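Local coordinates for protein superoxide dismutase 1 (Perkinsus marinus, PDB 2CW2) that probably converts superoxide radicals into hydrogen peroxide and molecular oxygen, using iron as its cofactor, at residues 122-127 against 212-217; 195-198 against 202-205. One frame throughout, in Å; residues are numbered along the deposited sequence.

Interaction 1: 122-127 against 212-217; sequences GKIAEL and VNWDFV
I124 meets two side chains of segment 212-217, W214 and V217, each crossed at about a right angle. The tight part is at the branch, where CG2 of I124 lies 3.5 Å from CG1 of V217, closer than carbons usually pack, and CG1 of I124 follows at 3.7 Å from that same V217 methyl. I124 is modelled nearly eclipsed (chi1 7°), so this closeness may partly reflect how the side chain was built. The tip is less pressed, with CD1 of I124 3.8 Å from CE3 of W214 and oblique to the indole plane. W214 is fixed by its own surroundings: CG1 of V212 sits 3.5 Å above the centre of one ring face, and NE1 is hydrogen-bonded to G118 O. The I124 contacts join helix 122-132 to helix 214-223 within the C-terminal domain of the iron/manganese superoxide dismutase fold, whose strand 181-187 brings M184 against V212, W214 and V217. Helix 214-223 has N213 at its N-cap, and its N218 hydrogen-bonds through OD1 to I124 N. Away from this buried patch, K123 and E126 belong to the solvent side of helix 122-132; K123 rests on N218, next after V217, and on V221, one turn further along.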
loop_
_atom_site.group_PDB
_atom_site.type_symbol
_atom_site.label_atom_id
_atom_site.label_comp_id
_atom_site.label_asym_id
_atom_site.label_seq_id
_atom_site.Cartn_x
_atom_site.Cartn_y
_atom_site.Cartn_z
ATOM N N GLY A 122 -10.458 -9.177 31.472
ATOM C CA GLY A 122 -9.187 -9.015 32.159
ATOM C C GLY A 122 -8.633 -7.597 32.120
ATOM O O GLY A 122 -9.368 -6.626 31.985
ATOM N N LYS A 123 -7.316 -7.463 32.224
ATOM C CA LYS A 123 -6.734 -6.138 32.361
ATOM C C LYS A 123 -6.946 -5.177 31.171
ATOM O O LYS A 123 -7.173 -3.989 31.394
ATOM C CB LYS A 123 -5.242 -6.203 32.719
ATOM C CG LYS A 123 -4.742 -4.883 33.294
ATOM C CD LYS A 123 -5.220 -4.709 34.746
ATOM C CE LYS A 123 -4.727 -5.868 35.654
ATOM N NZ LYS A 123 -5.797 -6.667 36.383
ATOM N N ILE A 124 -6.873 -5.644 29.927
ATOM C CA ILE A 124 -7.082 -4.663 28.829
ATOM C C ILE A 124 -8.487 -4.126 28.875
ATOM O O ILE A 124 -8.717 -2.989 28.491
ATOM C CB ILE A 124 -6.902 -5.170 27.359
ATOM C CG1 ILE A 124 -6.690 -6.653 27.285
ATOM C CG2 ILE A 124 -6.043 -4.183 26.468
ATOM C CD1 ILE A 124 -8.000 -7.335 27.239
ATOM N N ALA A 125 -9.450 -4.958 29.272
ATOM C CA ALA A 125 -10.829 -4.487 29.307
ATOM C C ALA A 125 -10.929 -3.305 30.263
ATOM O O ALA A 125 -11.565 -2.277 29.974
ATOM C CB ALA A 125 -11.774 -5.631 29.715
ATOM N N GLU A 126 -10.271 -3.447 31.410
ATOM C CA GLU A 126 -10.234 -2.402 32.422
ATOM C C GLU A 126 -9.577 -1.128 31.875
ATOM O O GLU A 126 -10.087 -0.029 32.072
ATOM C CB GLU A 126 -9.476 -2.923 33.659
ATOM C CG GLU A 126 -9.333 -1.945 34.812
ATOM C CD GLU A 126 -8.551 -2.564 35.967
ATOM O OE1 GLU A 126 -7.525 -1.971 36.376
ATOM O OE2 GLU A 126 -8.954 -3.665 36.439
ATOM N N LEU A 127 -8.455 -1.284 31.183
ATOM C CA LEU A 127 -7.685 -0.133 30.687
ATOM C C LEU A 127 -8.413 0.538 29.542
ATOM O O LEU A 127 -8.382 1.772 29.399
ATOM C CB LEU A 127 -6.280 -0.569 30.255
ATOM C CG LEU A 127 -5.389 -1.043 31.421
ATOM C CD1 LEU A 127 -4.111 -1.695 30.915
ATOM C CD2 LEU A 127 -5.056 0.095 32.379
ATOM N N VAL A 212 -9.856 -10.917 17.230
ATOM C CA VAL A 212 -8.853 -10.398 18.170
ATOM C C VAL A 212 -8.523 -11.390 19.296
ATOM O O VAL A 212 -9.433 -11.898 19.986
ATOM C CB VAL A 212 -9.304 -9.061 18.766
ATOM C CG1 VAL A 212 -8.367 -8.627 19.912
ATOM C CG2 VAL A 212 -9.377 -7.976 17.665
ATOM N N ASN A 213 -7.225 -11.649 19.481
ATOM C CA ASN A 213 -6.747 -12.614 20.467
ATOM C C ASN A 213 -6.522 -11.872 21.771
ATOM O O ASN A 213 -5.428 -11.338 22.015
ATOM C CB ASN A 213 -5.445 -13.247 19.966
ATOM C CG ASN A 213 -4.906 -14.332 20.880
ATOM O OD1 ASN A 213 -3.908 -15.004 20.552
ATOM N ND2 ASN A 213 -5.536 -14.514 22.015
ATOM N N TRP A 214 -7.558 -11.789 22.598
ATOM C CA TRP A 214 -7.458 -10.958 23.789
ATOM C C TRP A 214 -6.478 -11.552 24.812
ATOM O O TRP A 214 -5.968 -10.840 25.672
ATOM C CB TRP A 214 -8.827 -10.727 24.440
ATOM C CG TRP A 214 -9.784 -9.879 23.625
ATOM C CD1 TRP A 214 -10.994 -10.264 23.117
ATOM C CD2 TRP A 214 -9.631 -8.496 23.291
ATOM N NE1 TRP A 214 -11.590 -9.209 22.460
ATOM C CE2 TRP A 214 -10.778 -8.108 22.561
ATOM C CE3 TRP A 214 -8.638 -7.536 23.545
ATOM C CZ2 TRP A 214 -10.951 -6.809 22.069
ATOM C CZ3 TRP A 214 -8.803 -6.256 23.057
ATOM C CH2 TRP A 214 -9.957 -5.896 22.338
ATOM N N ASP A 215 -6.208 -12.850 24.709
ATOM C CA ASP A 215 -5.223 -13.462 25.589
ATOM C C ASP A 215 -3.817 -12.942 25.292
ATOM O O ASP A 215 -3.063 -12.653 26.213
ATOM C CB ASP A 215 -5.290 -14.979 25.464
ATOM C CG ASP A 215 -6.535 -15.539 26.094
ATOM O OD1 ASP A 215 -6.682 -16.771 26.094
ATOM O OD2 ASP A 215 -7.402 -14.818 26.632
ATOM N N PHE A 216 -3.493 -12.783 24.005
ATOM C CA PHE A 216 -2.219 -12.209 23.577
ATOM C C PHE A 216 -2.129 -10.749 23.994
ATOM O O PHE A 216 -1.100 -10.309 24.544
ATOM C CB PHE A 216 -2.060 -12.343 22.049
ATOM C CG PHE A 216 -0.815 -11.676 21.481
ATOM C CD1 PHE A 216 0.460 -12.163 21.775
ATOM C CD2 PHE A 216 -0.931 -10.585 20.635
ATOM C CE1 PHE A 216 1.605 -11.554 21.212
ATOM C CE2 PHE A 216 0.204 -9.981 20.085
ATOM C CZ PHE A 216 1.462 -10.476 20.370
ATOM N N VAL A 217 -3.210 -10.003 23.749
ATOM C CA VAL A 217 -3.263 -8.605 24.159
ATOM C C VAL A 217 -3.014 -8.494 25.658
ATOM O O VAL A 217 -2.188 -7.679 26.087
ATOM C CB VAL A 217 -4.568 -7.919 23.742
ATOM C CG1 VAL A 217 -4.613 -6.439 24.219
ATOM C CG2 VAL A 217 -4.727 -7.972 22.198
#

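Interaction 2: 195-198 against 202-205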
loop_
_atom_site.group_PDB
_atom_site.type_symbol
_atom_site.label_atom_id
_atom_site.label_comp_id
_atom_site.label_asym_id
_atom_site.label_seq_id
_atom_site.Cartn_x
_atom_site.Cartn_y
_atom_site.Cartn_z
ATOM N N ILE A 195 -7.865 -10.314 -0.990
ATOM C CA ILE A 195 -8.374 -11.605 -1.469
ATOM C C ILE A 195 -9.793 -11.832 -0.965
ATOM O O ILE A 195 -10.650 -12.358 -1.679
ATOM C CB ILE A 195 -7.459 -12.749 -1.024
ATOM C CG1 ILE A 195 -6.094 -12.620 -1.678
ATOM C CG2 ILE A 195 -8.029 -14.138 -1.410
ATOM C CD1 ILE A 195 -5.044 -13.563 -1.063
ATOM N N ASP A 196 -10.038 -11.403 0.267
ATOM C CA ASP A 196 -11.298 -11.681 0.935
ATOM C C ASP A 196 -12.332 -10.599 0.796
ATOM O O ASP A 196 -13.534 -10.884 0.872
ATOM C CB ASP A 196 -11.037 -11.917 2.414
ATOM C CG ASP A 196 -10.130 -13.084 2.638
ATOM O OD1 ASP A 196 -10.153 -13.999 1.785
ATOM O OD2 ASP A 196 -9.369 -13.181 3.617
ATOM N N TYR A 197 -11.876 -9.358 0.628
ATOM C CA TYR A 197 -12.777 -8.204 0.736
ATOM C C TYR A 197 -12.606 -7.226 -0.425
ATOM O O TYR A 197 -13.330 -6.254 -0.503
ATOM C CB TYR A 197 -12.543 -7.460 2.072
ATOM C CG TYR A 197 -12.926 -8.331 3.242
ATOM C CD1 TYR A 197 -14.274 -8.580 3.538
ATOM C CD2 TYR A 197 -11.962 -8.991 3.981
ATOM C CE1 TYR A 197 -14.641 -9.413 4.595
ATOM C CE2 TYR A 197 -12.316 -9.827 5.033
ATOM C CZ TYR A 197 -13.655 -10.034 5.332
ATOM O OH TYR A 197 -13.970 -10.899 6.363
ATOM N N ARG A 198 -11.617 -7.482 -1.282
ATOM C CA ARG A 198 -11.228 -6.552 -2.340
ATOM C C ARG A 198 -11.060 -5.157 -1.730
ATOM O O ARG A 198 -10.363 -5.007 -0.734
ATOM C CB ARG A 198 -12.263 -6.563 -3.467
ATOM C CG ARG A 198 -12.346 -7.915 -4.192
ATOM C CD ARG A 198 -11.246 -8.124 -5.251
ATOM N NE ARG A 198 -11.421 -9.402 -5.945
ATOM C CZ ARG A 198 -11.024 -10.580 -5.483
ATOM N NH1 ARG A 198 -10.359 -10.688 -4.330
ATOM N NH2 ARG A 198 -11.278 -11.677 -6.189
ATOM N N ALA A 202 -13.493 -1.377 5.064
ATOM C CA ALA A 202 -14.371 -1.274 6.226
ATOM C C ALA A 202 -14.942 -2.647 6.618
ATOM O O ALA A 202 -15.066 -2.937 7.794
ATOM C CB ALA A 202 -15.483 -0.280 5.969
ATOM N N GLN A 203 -15.293 -3.478 5.634
ATOM C CA GLN A 203 -15.847 -4.804 5.946
ATOM C C GLN A 203 -14.762 -5.684 6.584
ATOM O O GLN A 203 -15.020 -6.454 7.509
ATOM C CB GLN A 203 -16.418 -5.469 4.694
ATOM C CG GLN A 203 -17.085 -6.825 4.977
ATOM C CD GLN A 203 -17.762 -7.413 3.757
ATOM O OE1 GLN A 203 -18.334 -8.517 3.831
ATOM N NE2 GLN A 203 -17.712 -6.689 2.627
ATOM N N TYR A 204 -13.538 -5.544 6.090
ATOM C CA TYR A 204 -12.390 -6.250 6.666
ATOM C C TYR A 204 -12.178 -5.860 8.131
ATOM O O TYR A 204 -11.941 -6.714 9.001
ATOM C CB TYR A 204 -11.135 -5.908 5.846
ATOM C CG TYR A 204 -9.803 -6.199 6.511
ATOM C CD1 TYR A 204 -9.425 -7.503 6.823
ATOM C CD2 TYR A 204 -8.908 -5.171 6.795
ATOM C CE1 TYR A 204 -8.189 -7.766 7.446
ATOM C CE2 TYR A 204 -7.677 -5.419 7.371
ATOM C CZ TYR A 204 -7.317 -6.712 7.703
ATOM O OH TYR A 204 -6.091 -6.938 8.293
ATOM N N VAL A 205 -12.255 -4.563 8.408
ATOM C CA VAL A 205 -11.999 -4.058 9.748
ATOM C C VAL A 205 -13.084 -4.547 10.687
ATOM O O VAL A 205 -12.815 -4.964 11.829
ATOM C CB VAL A 205 -11.863 -2.491 9.754
ATOM C CG1 VAL A 205 -11.893 -1.918 11.196
ATOM C CG2 VAL A 205 -10.568 -2.075 9.036
#
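The hydroxyl of Y197, hydrogen-bonded to the backbone carbonyl of H48, fixes the far end of a ring that Q203 and Y204 pack against. A CH-pi contact forms: CA of Y204 stands 3.9 Å from the centroid of the Y197 ring and only 12° off its normal. Q203 O lies over the same face, so backbone of helix 201-208, and not side chain alone, meets the tyrosine. Beside it, CB of Y204 comes to 3.7 Å from CD2 of Y197. On the other flank of the ring, CG of Q203 approaches CE1 of Y197 to 3.6 Å, and the amide follows along that side. Its plane is turned 60° from the ring, with OE1 in the ring plane at the edge, 3.9 Å from CE1 of Y197. The glutamine gets there with CG anti to the backbone N (chi1 -177°) and an extended chain beyond. Together these contacts clasp the helix 194-197 to helix 201-208 turn, where R198 leaves helical geometry with positive phi. R198 NH2 forms a salt bridge with E52 of the second subunit, placing the turn beside the dimer interface. The Y204 ring instead leads away from Y197: its OH bonds to the backbone O of D187, an iron ligand, and its side chain lies about 8 Å from the iron at nearest atoms. Across the contact, carbon and two Q203 oxygens meet the ring without any hydrogen bond between the segments, while both tyrosine hydroxyls bond backbone carbonyls outside it, consistent with Y204 tying this turn to the second shell of the metal site.

Both contacts lie in the C-terminal domain, and interaction 2 is nested inside the chain loop that interaction 1 closes. They share no helix, but helix 201-208 of interaction 2 leads directly to helix 214-223 of interaction 1. Their centres are 24 Å apart, their nearest atoms about 7 Å, without touching. The long-range contact, 122-127 with 212-217, is buried and wholly apolar, isoleucine against valine and indole, remote from the metal site. The short-range one, 195-198 with 202-205, is only partly buried: an exposed glutamine forms one flank, a tyrosine reaches towards the iron site on the other, and R198, next to Y197 in the chain, forms a salt bridge with E52 of the second subunit.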